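Local coordinates for protein histone-lysine N-methyltransferase family member SUVH9 (Arabidopsis thaliana, PDB 4NJ5) that helps silence genes and transposable elements, lacking methyltransferase activity itself but probably binding methylated DNA and recruiting RNA polymerase V to chromatin, at residues Y191-W203 with K215-S229. Sequence-based numbering, arbitrary orientation.
Sequences YVYDGLFRIVDSW and KYRLERIEGQAEMGS
F197 and R220 pair at the open end of an antiparallel beta hairpin in the SRA domain, strand 190-206 pairing with strand 212-220 before the chain loops into helix 228-240. The packing is tight here: R220 CB sits 3.7 Å from the centroid of the F197 ring, a CH-pi contact over one face, while M227 SD meets the ring edge as a Met-aromatic contact. With CG anti to the backbone N (chi1 -165°) and an extended chain, R220 runs past the ring and grips D194 O side-on, through NE (2.9 Å) and NH2. NH2 also reaches A225 O, so a long arginine suits this place, tying strand to loop; a leucine here would probably leave both carbonyls without these donors and the loop freer to shift. Q224, an amide with donor and acceptor, mimics a strand neighbour, OE1 taking L196 N and NE2 giving to L196 O. The face carrying D201, R217 and E219 is more open to solvent; there the R217-E219 salt bridge lies beside exposed V200. D194, on the strand, suits its place facing the first turn of helix 228-240: its OD2 also pairs with R178, OD1 accepts S229 N through its syn lone pair, and OD2 receives S229 OG at 2.7 Å.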
# COMPACT_ATOMS: atom_id res chain seq x y z
N TYR A 191 5.69 4.67 8.49
CA TYR A 191 5.29 5.96 9.07
C TYR A 191 3.80 6.17 8.87
O TYR A 191 3.29 6.09 7.75
CB TYR A 191 6.08 7.12 8.46
CG TYR A 191 7.56 7.02 8.72
CD1 TYR A 191 8.06 7.17 10.01
CD2 TYR A 191 8.45 6.76 7.70
CE1 TYR A 191 9.41 7.06 10.26
CE2 TYR A 191 9.80 6.65 7.94
CZ TYR A 191 10.28 6.79 9.23
OH TYR A 191 11.63 6.68 9.48
N VAL A 192 3.10 6.43 9.97
CA VAL A 192 1.66 6.63 9.90
C VAL A 192 1.25 7.99 10.47
O VAL A 192 1.75 8.41 11.51
CB VAL A 192 0.89 5.48 10.59
CG1 VAL A 192 1.25 5.39 12.07
CG2 VAL A 192 -0.61 5.64 10.40
N TYR A 193 0.37 8.67 9.76
CA TYR A 193 -0.11 9.97 10.20
C TYR A 193 -1.23 9.79 11.23
O TYR A 193 -2.23 9.14 10.95
CB TYR A 193 -0.59 10.78 8.99
CG TYR A 193 -1.25 12.09 9.33
CD1 TYR A 193 -0.57 13.06 10.07
CD2 TYR A 193 -2.53 12.38 8.90
CE1 TYR A 193 -1.17 14.27 10.38
CE2 TYR A 193 -3.14 13.58 9.19
CZ TYR A 193 -2.45 14.52 9.93
OH TYR A 193 -3.05 15.72 10.23
N ASP A 194 -1.04 10.36 12.42
CA ASP A 194 -2.02 10.21 13.50
C ASP A 194 -2.85 11.47 13.74
O ASP A 194 -3.63 11.52 14.69
CB ASP A 194 -1.34 9.78 14.80
CG ASP A 194 -1.09 8.28 14.87
OD1 ASP A 194 -1.75 7.52 14.12
OD2 ASP A 194 -0.24 7.86 15.68
N GLY A 195 -2.68 12.48 12.90
CA GLY A 195 -3.50 13.67 13.00
C GLY A 195 -2.90 14.82 13.80
O GLY A 195 -1.68 14.99 13.86
N LEU A 196 -3.78 15.60 14.43
CA LEU A 196 -3.39 16.85 15.06
C LEU A 196 -3.39 16.79 16.58
O LEU A 196 -4.30 16.24 17.20
CB LEU A 196 -4.30 17.98 14.58
CG LEU A 196 -4.33 18.17 13.06
CD1 LEU A 196 -5.34 19.23 12.65
CD2 LEU A 196 -2.94 18.51 12.55
N PHE A 197 -2.34 17.36 17.17
CA PHE A 197 -2.18 17.40 18.61
C PHE A 197 -1.87 18.84 18.99
O PHE A 197 -1.41 19.62 18.16
CB PHE A 197 -1.00 16.52 19.04
CG PHE A 197 -1.29 15.04 19.02
CD1 PHE A 197 -1.55 14.37 17.83
CD2 PHE A 197 -1.26 14.31 20.20
CE1 PHE A 197 -1.79 13.01 17.83
CE2 PHE A 197 -1.52 12.95 20.20
CZ PHE A 197 -1.78 12.30 19.01
N ARG A 198 -2.11 19.21 20.24
CA ARG A 198 -1.69 20.52 20.73
C ARG A 198 -0.73 20.36 21.89
O ARG A 198 -0.86 19.45 22.70
CB ARG A 198 -2.89 21.38 21.13
CG ARG A 198 -3.43 22.24 20.00
CD ARG A 198 -4.37 23.32 20.50
NE ARG A 198 -5.02 24.00 19.38
CZ ARG A 198 -6.20 23.64 18.88
NH1 ARG A 198 -6.86 22.62 19.40
NH2 ARG A 198 -6.72 24.31 17.86
N ILE A 199 0.25 21.26 21.96
CA ILE A 199 1.21 21.24 23.05
C ILE A 199 0.61 22.03 24.20
O ILE A 199 0.35 23.22 24.07
CB ILE A 199 2.55 21.88 22.63
CG1 ILE A 199 3.02 21.32 21.28
CG2 ILE A 199 3.61 21.64 23.70
CD1 ILE A 199 4.17 22.07 20.67
N VAL A 200 0.37 21.36 25.32
CA VAL A 200 -0.36 21.98 26.42
C VAL A 200 0.51 22.23 27.64
O VAL A 200 0.06 22.83 28.62
CB VAL A 200 -1.57 21.14 26.85
CG1 VAL A 200 -2.47 20.87 25.65
CG2 VAL A 200 -1.10 19.83 27.47
N ASP A 201 1.76 21.77 27.58
CA ASP A 201 2.70 21.98 28.68
C ASP A 201 4.14 21.76 28.23
O ASP A 201 4.39 21.01 27.29
CB ASP A 201 2.37 21.07 29.86
CG ASP A 201 3.00 21.55 31.15
OD1 ASP A 201 3.49 22.70 31.18
OD2 ASP A 201 3.02 20.78 32.14
N SER A 202 5.08 22.43 28.88
CA SER A 202 6.49 22.28 28.57
C SER A 202 7.33 22.50 29.82
O SER A 202 6.94 23.27 30.71
CB SER A 202 6.92 23.28 27.50
OG SER A 202 7.05 24.58 28.05
N TRP A 203 8.48 21.84 29.90
CA TRP A 203 9.34 22.01 31.06
C TRP A 203 10.79 21.59 30.81
O TRP A 203 11.09 20.92 29.82
CB TRP A 203 8.77 21.25 32.27
CG TRP A 203 8.81 19.76 32.12
CD1 TRP A 203 9.76 18.91 32.62
CD2 TRP A 203 7.85 18.93 31.45
NE1 TRP A 203 9.45 17.61 32.29
CE2 TRP A 203 8.28 17.60 31.57
CE3 TRP A 203 6.67 19.19 30.75
CZ2 TRP A 203 7.58 16.53 31.03
CZ3 TRP A 203 5.97 18.12 30.20
CH2 TRP A 203 6.42 16.81 30.35
N LYS A 215 11.14 19.06 27.59
CA LYS A 215 10.03 18.13 27.39
C LYS A 215 8.71 18.86 27.14
O LYS A 215 8.44 19.91 27.72
CB LYS A 215 9.90 17.18 28.58
CG LYS A 215 10.78 15.94 28.46
CD LYS A 215 10.82 15.16 29.76
CE LYS A 215 11.38 13.76 29.54
NZ LYS A 215 12.46 13.78 28.52
N TYR A 216 7.88 18.29 26.27
CA TYR A 216 6.63 18.90 25.88
C TYR A 216 5.52 17.86 25.91
O TYR A 216 5.68 16.75 25.42
CB TYR A 216 6.75 19.50 24.47
CG TYR A 216 7.98 20.36 24.26
CD1 TYR A 216 7.94 21.73 24.48
CD2 TYR A 216 9.17 19.79 23.84
CE1 TYR A 216 9.06 22.51 24.29
CE2 TYR A 216 10.30 20.57 23.65
CZ TYR A 216 10.24 21.92 23.87
OH TYR A 216 11.36 22.70 23.68
N ARG A 217 4.39 18.23 26.50
CA ARG A 217 3.25 17.33 26.58
C ARG A 217 2.28 17.62 25.45
O ARG A 217 1.73 18.71 25.36
CB ARG A 217 2.56 17.45 27.93
CG ARG A 217 1.19 16.82 27.98
CD ARG A 217 0.57 16.97 29.35
NE ARG A 217 0.60 15.71 30.08
CZ ARG A 217 -0.44 14.88 30.17
NH1 ARG A 217 -1.58 15.18 29.58
NH2 ARG A 217 -0.32 13.75 30.86
N LEU A 218 2.08 16.62 24.59
CA LEU A 218 1.19 16.73 23.45
C LEU A 218 -0.12 16.00 23.70
O LEU A 218 -0.12 14.86 24.16
CB LEU A 218 1.87 16.17 22.19
CG LEU A 218 2.66 17.14 21.32
CD1 LEU A 218 3.78 17.80 22.09
CD2 LEU A 218 3.20 16.43 20.09
N GLU A 219 -1.23 16.66 23.39
CA GLU A 219 -2.54 16.05 23.55
C GLU A 219 -3.31 16.13 22.24
O GLU A 219 -3.33 17.17 21.59
CB GLU A 219 -3.32 16.74 24.68
CG GLU A 219 -2.85 16.35 26.07
CD GLU A 219 -3.59 17.10 27.17
OE1 GLU A 219 -4.55 17.84 26.86
OE2 GLU A 219 -3.20 16.95 28.35
N ARG A 220 -3.94 15.02 21.87
CA ARG A 220 -4.64 14.94 20.60
C ARG A 220 -5.89 15.82 20.58
O ARG A 220 -6.60 15.94 21.58
CB ARG A 220 -5.00 13.49 20.27
CG ARG A 220 -5.41 13.28 18.82
CD ARG A 220 -5.26 11.82 18.42
NE ARG A 220 -5.44 11.63 16.98
CZ ARG A 220 -6.55 11.17 16.42
NH1 ARG A 220 -7.59 10.84 17.18
NH2 ARG A 220 -6.62 11.03 15.11
N ILE A 221 -6.14 16.44 19.43
CA ILE A 221 -7.34 17.26 19.24
C ILE A 221 -8.56 16.35 19.18
O ILE A 221 -8.54 15.31 18.52
CB ILE A 221 -7.27 18.08 17.94
CG1 ILE A 221 -5.95 18.84 17.84
CG2 ILE A 221 -8.46 19.04 17.85
CD1 ILE A 221 -5.62 19.63 19.07
N GLU A 222 -9.63 16.76 19.86
CA GLU A 222 -10.85 15.98 19.95
C GLU A 222 -11.60 15.91 18.62
O GLU A 222 -11.53 16.83 17.81
CB GLU A 222 -11.76 16.58 21.03
CG GLU A 222 -12.58 15.58 21.82
CD GLU A 222 -12.93 16.10 23.21
OE1 GLU A 222 -12.41 17.17 23.60
OE2 GLU A 222 -13.73 15.43 23.91
N GLY A 223 -12.30 14.80 18.39
CA GLY A 223 -13.19 14.68 17.25
C GLY A 223 -12.57 14.20 15.95
O GLY A 223 -13.19 14.30 14.89
N GLN A 224 -11.35 13.68 16.02
CA GLN A 224 -10.69 13.17 14.82
C GLN A 224 -10.94 11.68 14.63
O GLN A 224 -11.32 10.99 15.57
CB GLN A 224 -9.18 13.42 14.88
CG GLN A 224 -8.76 14.87 14.73
CD GLN A 224 -7.26 15.04 14.88
OE1 GLN A 224 -6.56 15.29 13.90
NE2 GLN A 224 -6.77 14.91 16.10
N ALA A 225 -10.73 11.20 13.41
CA ALA A 225 -10.81 9.78 13.13
C ALA A 225 -9.77 9.03 13.95
O ALA A 225 -8.78 9.61 14.40
CB ALA A 225 -10.60 9.53 11.65
N GLU A 226 -10.01 7.73 14.13
CA GLU A 226 -9.10 6.86 14.87
C GLU A 226 -7.67 6.99 14.34
O GLU A 226 -7.46 7.10 13.13
CB GLU A 226 -9.57 5.40 14.77
CG GLU A 226 -8.83 4.43 15.69
CD GLU A 226 -9.26 2.98 15.49
OE1 GLU A 226 -10.09 2.71 14.60
OE2 GLU A 226 -8.76 2.11 16.24
N MET A 227 -6.70 6.98 15.24
CA MET A 227 -5.30 7.03 14.84
C MET A 227 -4.91 5.80 14.05
O MET A 227 -5.37 4.69 14.33
CB MET A 227 -4.41 7.17 16.07
CG MET A 227 -4.50 8.52 16.74
SD MET A 227 -3.32 8.71 18.09
CE MET A 227 -3.80 7.32 19.12
N GLY A 228 -4.05 6.00 13.05
CA GLY A 228 -3.56 4.90 12.24
C GLY A 228 -2.65 3.96 13.01
O GLY A 228 -2.64 2.76 12.74
N SER A 229 -1.88 4.49 13.96
CA SER A 229 -0.99 3.64 14.75
C SER A 229 -1.79 2.62 15.58
O SER A 229 -1.36 1.47 15.75
CB SER A 229 -0.05 4.48 15.63
OG SER A 229 -0.76 5.38 16.47